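Local coordinates for mannosylglycerate hydrolase MGH1-like glycoside hydrolase domain-containing protein (Thermus thermophilus HB8, PDB 4WVA) that hydrolyses mannosylglycerate to mannose and glycerate, and glucosylglycerate to glucose and glycerate, as a GH63 glycosidase with an (alpha/alpha)6-barrel fold, at residues W160-G163 with A169-K172; S175-E180 with L208-L213. All coordinates share one frame; numbering follows the deposited sequence.

Interaction 1: W160-G163 with A169-K172; sequences WESG and AWDK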
ATOM      1  N   TRP A 160     -30.140  -3.715  -7.322  1.00 11.36           N
ATOM      2  CA  TRP A 160     -29.813  -4.348  -8.612  1.00 11.31           C
ATOM      3  C   TRP A 160     -28.402  -4.001  -9.081  1.00 11.04           C
ATOM      4  O   TRP A 160     -27.764  -4.813  -9.764  1.00 11.50           O
ATOM      5  CB  TRP A 160     -30.815  -3.981  -9.724  1.00 11.73           C
ATOM      6  CG  TRP A 160     -32.102  -4.791  -9.695  1.00 12.84           C
ATOM      7  CD1 TRP A 160     -32.235  -6.061  -9.259  1.00 13.13           C
ATOM      8  CD2 TRP A 160     -33.399  -4.400 -10.192  1.00 13.20           C
ATOM      9  NE1 TRP A 160     -33.538  -6.493  -9.421  1.00 13.84           N
ATOM     10  CE2 TRP A 160     -34.271  -5.484  -9.979  1.00 14.02           C
ATOM     11  CE3 TRP A 160     -33.907  -3.229 -10.770  1.00 14.62           C
ATOM     12  CZ2 TRP A 160     -35.626  -5.439 -10.331  1.00 13.75           C
ATOM     13  CZ3 TRP A 160     -35.257  -3.181 -11.100  1.00 14.37           C
ATOM     14  CH2 TRP A 160     -36.090  -4.280 -10.888  1.00 14.05           C
ATOM     15  N   GLU A 161     -27.916  -2.807  -8.727  1.00 10.74           N
ATOM     16  CA  GLU A 161     -26.603  -2.367  -9.197  1.00 10.27           C
ATOM     17  C   GLU A 161     -25.433  -3.124  -8.568  1.00 10.38           C
ATOM     18  O   GLU A 161     -24.334  -3.142  -9.142  1.00  9.82           O
ATOM     19  CB  GLU A 161     -26.414  -0.878  -8.977  1.00 10.51           C
ATOM     20  CG  GLU A 161     -27.431  -0.031  -9.703  1.00 10.53           C
ATOM     21  CD  GLU A 161     -27.124   1.438  -9.615  1.00 10.59           C
ATOM     22  OE1 GLU A 161     -27.054   2.094 -10.668  1.00 11.25           O
ATOM     23  OE2 GLU A 161     -26.918   1.922  -8.484  1.00 11.20           O
ATOM     24  N   SER A 162     -25.672  -3.755  -7.428  1.00 10.30           N
ATOM     25  CA  SER A 162     -24.701  -4.665  -6.811  1.00 10.36           C
ATOM     26  C   SER A 162     -24.537  -5.962  -7.583  1.00 10.34           C
ATOM     27  O   SER A 162     -23.565  -6.677  -7.383  1.00 10.11           O
ATOM     28  CB  SER A 162     -25.101  -4.999  -5.380  1.00 10.42           C
ATOM     29  OG  SER A 162     -26.231  -5.873  -5.344  1.00 10.84           O
ATOM     30  N   GLY A 163     -25.507  -6.285  -8.445  1.00 10.25           N
ATOM     31  CA  GLY A 163     -25.573  -7.608  -9.048  1.00 10.18           C
ATOM     32  C   GLY A 163     -26.028  -8.699  -8.094  1.00 10.15           C
ATOM     33  O   GLY A 163     -26.217  -9.846  -8.515  1.00  9.99           O
ATOM     34  N   ALA A 169     -27.483  -7.851   3.112  1.00 12.09           N
ATOM     35  CA  ALA A 169     -26.923  -6.519   3.368  1.00 12.22           C
ATOM     36  C   ALA A 169     -27.895  -5.390   3.036  1.00 12.28           C
ATOM     37  O   ALA A 169     -27.893  -4.350   3.708  1.00 12.42           O
ATOM     38  CB  ALA A 169     -25.613  -6.332   2.599  1.00 11.86           C
ATOM     39  N   TRP A 170     -28.766  -5.586   2.041  1.00 12.00           N
ATOM     40  CA  TRP A 170     -29.660  -4.512   1.598  1.00 12.15           C
ATOM     41  C   TRP A 170     -31.003  -4.439   2.361  1.00 12.79           C
ATOM     42  O   TRP A 170     -31.787  -3.514   2.112  1.00 13.34           O
ATOM     43  CB  TRP A 170     -29.952  -4.616   0.093  1.00 11.53           C
ATOM     44  CG  TRP A 170     -28.762  -4.951  -0.794  1.00 11.02           C
ATOM     45  CD1 TRP A 170     -28.787  -5.724  -1.905  1.00 10.94           C
ATOM     46  CD2 TRP A 170     -27.397  -4.531  -0.623  1.00 11.04           C
ATOM     47  NE1 TRP A 170     -27.530  -5.812  -2.459  1.00 10.76           N
ATOM     48  CE2 TRP A 170     -26.656  -5.097  -1.685  1.00 10.94           C
ATOM     49  CE3 TRP A 170     -26.725  -3.743   0.331  1.00 11.10           C
ATOM     50  CZ2 TRP A 170     -25.278  -4.933  -1.804  1.00 11.00           C
ATOM     51  CZ3 TRP A 170     -25.361  -3.584   0.207  1.00 11.24           C
ATOM     52  CH2 TRP A 170     -24.656  -4.168  -0.857  1.00 11.36           C
ATOM     53  N   ASP A 171     -31.247  -5.363   3.290  1.00 14.27           N
ATOM     54  CA  ASP A 171     -32.553  -5.422   4.006  1.00 15.89           C
ATOM     55  C   ASP A 171     -32.887  -4.114   4.724  1.00 16.74           C
ATOM     56  O   ASP A 171     -33.904  -3.485   4.428  1.00 16.97           O
ATOM     57  CB  ASP A 171     -32.608  -6.575   5.010  1.00 16.37           C
ATOM     58  CG  ASP A 171     -32.693  -7.953   4.364  1.00 16.56           C
ATOM     59  OD1 ASP A 171     -32.718  -8.082   3.104  1.00 17.01           O
ATOM     60  OD2 ASP A 171     -32.723  -8.933   5.152  1.00 17.38           O
ATOM     61  N   LYS A 172     -32.031  -3.674   5.644  1.00 18.34           N
ATOM     62  CA  LYS A 172     -32.288  -2.398   6.346  1.00 19.43           C
ATOM     63  C   LYS A 172     -32.334  -1.171   5.433  1.00 17.96           C
ATOM     64  O   LYS A 172     -33.266  -0.372   5.520  1.00 17.47           O
ATOM     65  CB  LYS A 172     -31.322  -2.208   7.514  1.00 21.88           C
ATOM     66  CG  LYS A 172     -31.456  -3.280   8.572  1.00 26.96           C
ATOM     67  CD  LYS A 172     -30.815  -2.874   9.896  1.00 31.37           C
ATOM     68  CE  LYS A 172     -30.831  -4.036  10.875  1.00 35.22           C
ATOM     69  NZ  LYS A 172     -30.230  -3.680  12.196  1.00 38.55           N
TER
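S162 and W170 carry this contact between them, joining the loop after helix 121-146 to the 3-10 turn that leads into helix 171-175. The hydroxyl of S162 meets the pyrrole edge of the indole, and W170 NE1 donates to S162 OG over 3.2 Å. The bond is bent, with 137° at the hydrogen, and the oxygen sits 25° out of the ring plane; NE1 also makes a weak hydrogen bond to M164 O. With chi1 at 72°, OG is tucked between its own backbone N and carbonyl carbon. There it also bonds the carbonyl O of P159 and the backbone N of M164, so three bonds grip one buried oxygen. Beside this polar link S162 CB lies 3.6 Å from W170 CZ2, and the methyl A169 CB lies 3.5 Å above the W170 ring plane, toward its rim. The outer end is looser: D171 is partly exposed and salt-bridged to R351, while K172 is exposed. On the other segment, G163, probably part of the substrate site, hydrogen-bonds a Tris molecule through its carbonyl O, and the side chain of D165, the probable proton donor, lies about 5 Å from that of S162. Sharing the S162 hydroxyl, the indole and the backbone at P159 and M164 probably fix the turn just ahead of D165 through buried, neutral hydrogen bonds.

Interaction 2: S175-E180 with L208-L213; sequences SRVPVE and LSLLYL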
ATOM      1  N   SER A 175     -35.655  -1.167   3.669  1.00 20.31           N
ATOM      2  CA  SER A 175     -36.812  -0.920   4.546  1.00 21.68           C
ATOM      3  C   SER A 175     -37.267   0.544   4.540  1.00 22.79           C
ATOM      4  O   SER A 175     -38.407   0.841   4.931  1.00 24.53           O
ATOM      5  CB  SER A 175     -36.512  -1.381   5.974  1.00 21.88           C
ATOM      6  OG  SER A 175     -35.612  -0.494   6.609  1.00 23.55           O
ATOM      7  N   ARG A 176     -36.404   1.462   4.098  1.00 21.73           N
ATOM      8  CA  ARG A 176     -36.752   2.877   4.010  1.00 21.67           C
ATOM      9  C   ARG A 176     -37.393   3.299   2.696  1.00 20.98           C
ATOM     10  O   ARG A 176     -37.802   4.453   2.554  1.00 21.77           O
ATOM     11  CB  ARG A 176     -35.518   3.744   4.274  1.00 22.29           C
ATOM     12  CG  ARG A 176     -34.857   3.359   5.572  1.00 23.57           C
ATOM     13  CD  ARG A 176     -33.890   4.389   6.106  1.00 24.66           C
ATOM     14  NE  ARG A 176     -33.187   3.758   7.207  1.00 25.07           N
ATOM     15  CZ  ARG A 176     -32.022   3.118   7.104  1.00 24.55           C
ATOM     16  NH1 ARG A 176     -31.361   3.069   5.948  1.00 21.00           N
ATOM     17  NH2 ARG A 176     -31.512   2.546   8.185  1.00 24.72           N
ATOM     18  N   VAL A 177     -37.501   2.382   1.732  1.00 18.77           N
ATOM     19  CA  VAL A 177     -38.043   2.722   0.433  1.00 18.80           C
ATOM     20  C   VAL A 177     -39.565   2.662   0.541  1.00 19.12           C
ATOM     21  O   VAL A 177     -40.093   1.630   0.947  1.00 18.77           O
ATOM     22  CB  VAL A 177     -37.550   1.737  -0.637  1.00 18.55           C
ATOM     23  CG1 VAL A 177     -38.243   1.980  -1.975  1.00 18.67           C
ATOM     24  CG2 VAL A 177     -36.036   1.853  -0.761  1.00 18.81           C
ATOM     25  N   PRO A 178     -40.259   3.769   0.210  1.00 20.76           N
ATOM     26  CA  PRO A 178     -41.728   3.750   0.363  1.00 22.47           C
ATOM     27  C   PRO A 178     -42.392   2.816  -0.642  1.00 23.38           C
ATOM     28  O   PRO A 178     -41.918   2.703  -1.769  1.00 22.48           O
ATOM     29  CB  PRO A 178     -42.137   5.202   0.099  1.00 22.45           C
ATOM     30  CG  PRO A 178     -40.987   5.849  -0.597  1.00 23.57           C
ATOM     31  CD  PRO A 178     -39.748   5.088  -0.213  1.00 21.93           C
ATOM     32  N   VAL A 179     -43.479   2.163  -0.229  1.00 25.00           N
ATOM     33  CA  VAL A 179     -44.266   1.325  -1.131  1.00 26.42           C
ATOM     34  C   VAL A 179     -45.748   1.731  -1.204  1.00 29.80           C
ATOM     35  O   VAL A 179     -46.499   1.134  -1.968  1.00 29.36           O
ATOM     36  CB  VAL A 179     -44.148  -0.174  -0.774  1.00 26.13           C
ATOM     37  CG1 VAL A 179     -42.700  -0.651  -0.932  1.00 25.91           C
ATOM     38  CG2 VAL A 179     -44.650  -0.465   0.636  1.00 26.95           C
ATOM     39  N   GLU A 180     -46.158   2.739  -0.432  1.00 33.80           N
ATOM     40  CA  GLU A 180     -47.550   3.240  -0.466  1.00 39.01           C
ATOM     41  C   GLU A 180     -47.961   3.646  -1.867  1.00 38.56           C
ATOM     42  O   GLU A 180     -47.214   4.333  -2.560  1.00 39.44           O
ATOM     43  CB  GLU A 180     -47.730   4.462   0.450  1.00 42.02           C
ATOM     44  CG  GLU A 180     -47.474   4.211   1.923  1.00 46.57           C
ATOM     45  CD  GLU A 180     -48.158   2.959   2.434  1.00 50.30           C
ATOM     46  OE1 GLU A 180     -49.410   2.908   2.400  1.00 53.28           O
ATOM     47  OE2 GLU A 180     -47.440   2.027   2.865  1.00 53.53           O
ATOM     48  N   LEU A 208     -39.140  -1.796  -7.550  1.00 15.45           N
ATOM     49  CA  LEU A 208     -39.953  -1.032  -8.493  1.00 15.90           C
ATOM     50  C   LEU A 208     -40.199   0.397  -8.023  1.00 15.50           C
ATOM     51  O   LEU A 208     -40.138   1.332  -8.817  1.00 15.98           O
ATOM     52  CB  LEU A 208     -41.270  -1.768  -8.820  1.00 17.05           C
ATOM     53  CG  LEU A 208     -41.196  -2.696 -10.041  1.00 18.71           C
ATOM     54  CD1 LEU A 208     -41.054  -1.886 -11.320  1.00 19.48           C
ATOM     55  CD2 LEU A 208     -40.066  -3.704  -9.941  1.00 19.98           C
ATOM     56  N   SER A 209     -40.431   0.566  -6.730  1.00 16.06           N
ATOM     57  CA  SER A 209     -40.550   1.921  -6.153  1.00 17.01           C
ATOM     58  C   SER A 209     -39.342   2.794  -6.510  1.00 16.64           C
ATOM     59  O   SER A 209     -39.476   3.956  -6.933  1.00 16.77           O
ATOM     60  CB  SER A 209     -40.729   1.850  -4.643  1.00 17.68           C
ATOM     61  OG  SER A 209     -40.733   3.156  -4.083  1.00 20.20           O
ATOM     62  N   LEU A 210     -38.145   2.231  -6.367  1.00 16.45           N
ATOM     63  CA  LEU A 210     -36.935   2.959  -6.736  1.00 16.16           C
ATOM     64  C   LEU A 210     -36.887   3.290  -8.218  1.00 16.28           C
ATOM     65  O   LEU A 210     -36.571   4.420  -8.600  1.00 16.24           O
ATOM     66  CB  LEU A 210     -35.679   2.175  -6.318  1.00 15.66           C
ATOM     67  CG  LEU A 210     -35.362   2.092  -4.812  1.00 15.53           C
ATOM     68  CD1 LEU A 210     -34.262   1.067  -4.531  1.00 15.25           C
ATOM     69  CD2 LEU A 210     -34.973   3.443  -4.246  1.00 15.31           C
ATOM     70  N   LEU A 211     -37.214   2.311  -9.062  1.00 17.02           N
ATOM     71  CA  LEU A 211     -37.273   2.511 -10.498  1.00 16.93           C
ATOM     72  C   LEU A 211     -38.200   3.676 -10.833  1.00 17.44           C
ATOM     73  O   LEU A 211     -37.834   4.563 -11.608  1.00 16.65           O
ATOM     74  CB  LEU A 211     -37.743   1.230 -11.210  1.00 17.91           C
ATOM     75  CG  LEU A 211     -37.617   1.159 -12.747  1.00 18.60           C
ATOM     76  CD1 LEU A 211     -37.745  -0.278 -13.224  1.00 18.82           C
ATOM     77  CD2 LEU A 211     -38.638   2.029 -13.479  1.00 19.96           C
ATOM     78  N   TYR A 212     -39.398   3.663 -10.247  1.00 18.78           N
ATOM     79  CA  TYR A 212     -40.395   4.701 -10.536  1.00 20.98           C
ATOM     80  C   TYR A 212     -39.903   6.072 -10.098  1.00 20.40           C
ATOM     81  O   TYR A 212     -40.113   7.058 -10.803  1.00 19.83           O
ATOM     82  CB  TYR A 212     -41.752   4.383  -9.891  1.00 22.56           C
ATOM     83  CG  TYR A 212     -42.439   3.137 -10.426  1.00 25.86           C
ATOM     84  CD1 TYR A 212     -42.397   2.816 -11.778  1.00 29.89           C
ATOM     85  CD2 TYR A 212     -43.139   2.285  -9.577  1.00 29.24           C
ATOM     86  CE1 TYR A 212     -43.021   1.684 -12.268  1.00 31.52           C
ATOM     87  CE2 TYR A 212     -43.764   1.149 -10.062  1.00 29.82           C
ATOM     88  CZ  TYR A 212     -43.699   0.862 -11.409  1.00 31.63           C
ATOM     89  OH  TYR A 212     -44.314  -0.261 -11.911  1.00 36.30           O
ATOM     90  N   LEU A 213     -39.228   6.142  -8.952  1.00 20.25           N
ATOM     91  CA  LEU A 213     -38.619   7.403  -8.517  1.00 19.72           C
ATOM     92  C   LEU A 213     -37.599   7.891  -9.553  1.00 19.65           C
ATOM     93  O   LEU A 213     -37.625   9.045  -9.971  1.00 20.40           O
ATOM     94  CB  LEU A 213     -37.959   7.263  -7.138  1.00 20.27           C
ATOM     95  CG  LEU A 213     -37.145   8.469  -6.659  1.00 20.26           C
ATOM     96  CD1 LEU A 213     -38.084   9.667  -6.486  1.00 20.81           C
ATOM     97  CD2 LEU A 213     -36.389   8.169  -5.384  1.00 20.58           C
TER
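V177 points into the side of helix 201-216, where its methyls press on S209 and L210. Its CG1, anti to the backbone N (chi1 173°), sits between the serine and the leucine branch point, with V177 CG1 3.5 Å from S209 OG and 4.0 Å from L210 CG. The other methyl, V177 CG2, meets L210 CG and lies 4.0 Å from L210 CD2; the two side chains cross at about a right angle. One residue on, the chain turns its carbonyl to the helix: S209 OG donates to P178 O over a short 2.6 Å, and the C=O...donor angle of 164° places the hydroxyl almost straight ahead of the oxygen. Replacing S209 by alanine removes the hydroxyl and would probably leave P178 O without its partner on the helix and V177 CG1 without the oxygen it packs on. P178 is exposed, whereas V177 and L210 are buried, L210 also resting on H158. Before V177, R176 is tied by a salt bridge to D288, and after P178, V179 touches D205 and R206 one turn back along the helix. The pairing implies a loop laid against the helix by a small apolar patch, with one short hydrogen bond that meets the carbonyl nearly end-on.

In the fold
Both contacts lie on the same side of the chain's centre, their own centres 14 Å apart, and follow in series along the chain. Interaction 1 is the inner one, about 12 Å from the chain centre, a buried contact between S162 and W170 beside the probable substrate site; interaction 2 lies about 23 Å out and is only partly buried. Helix 171-175 links them: 169-172 leads into it and 175-180 leaves it toward helix 201-216. In each, a serine hydroxyl makes the polar link, accepting from an indole in the first and donating to a backbone carbonyl in the second, where aliphatic packing adds more. They touch where W160 CH2 comes 4.1 Å from L208 CD2, and H158 stacks on W160 while packing on L210.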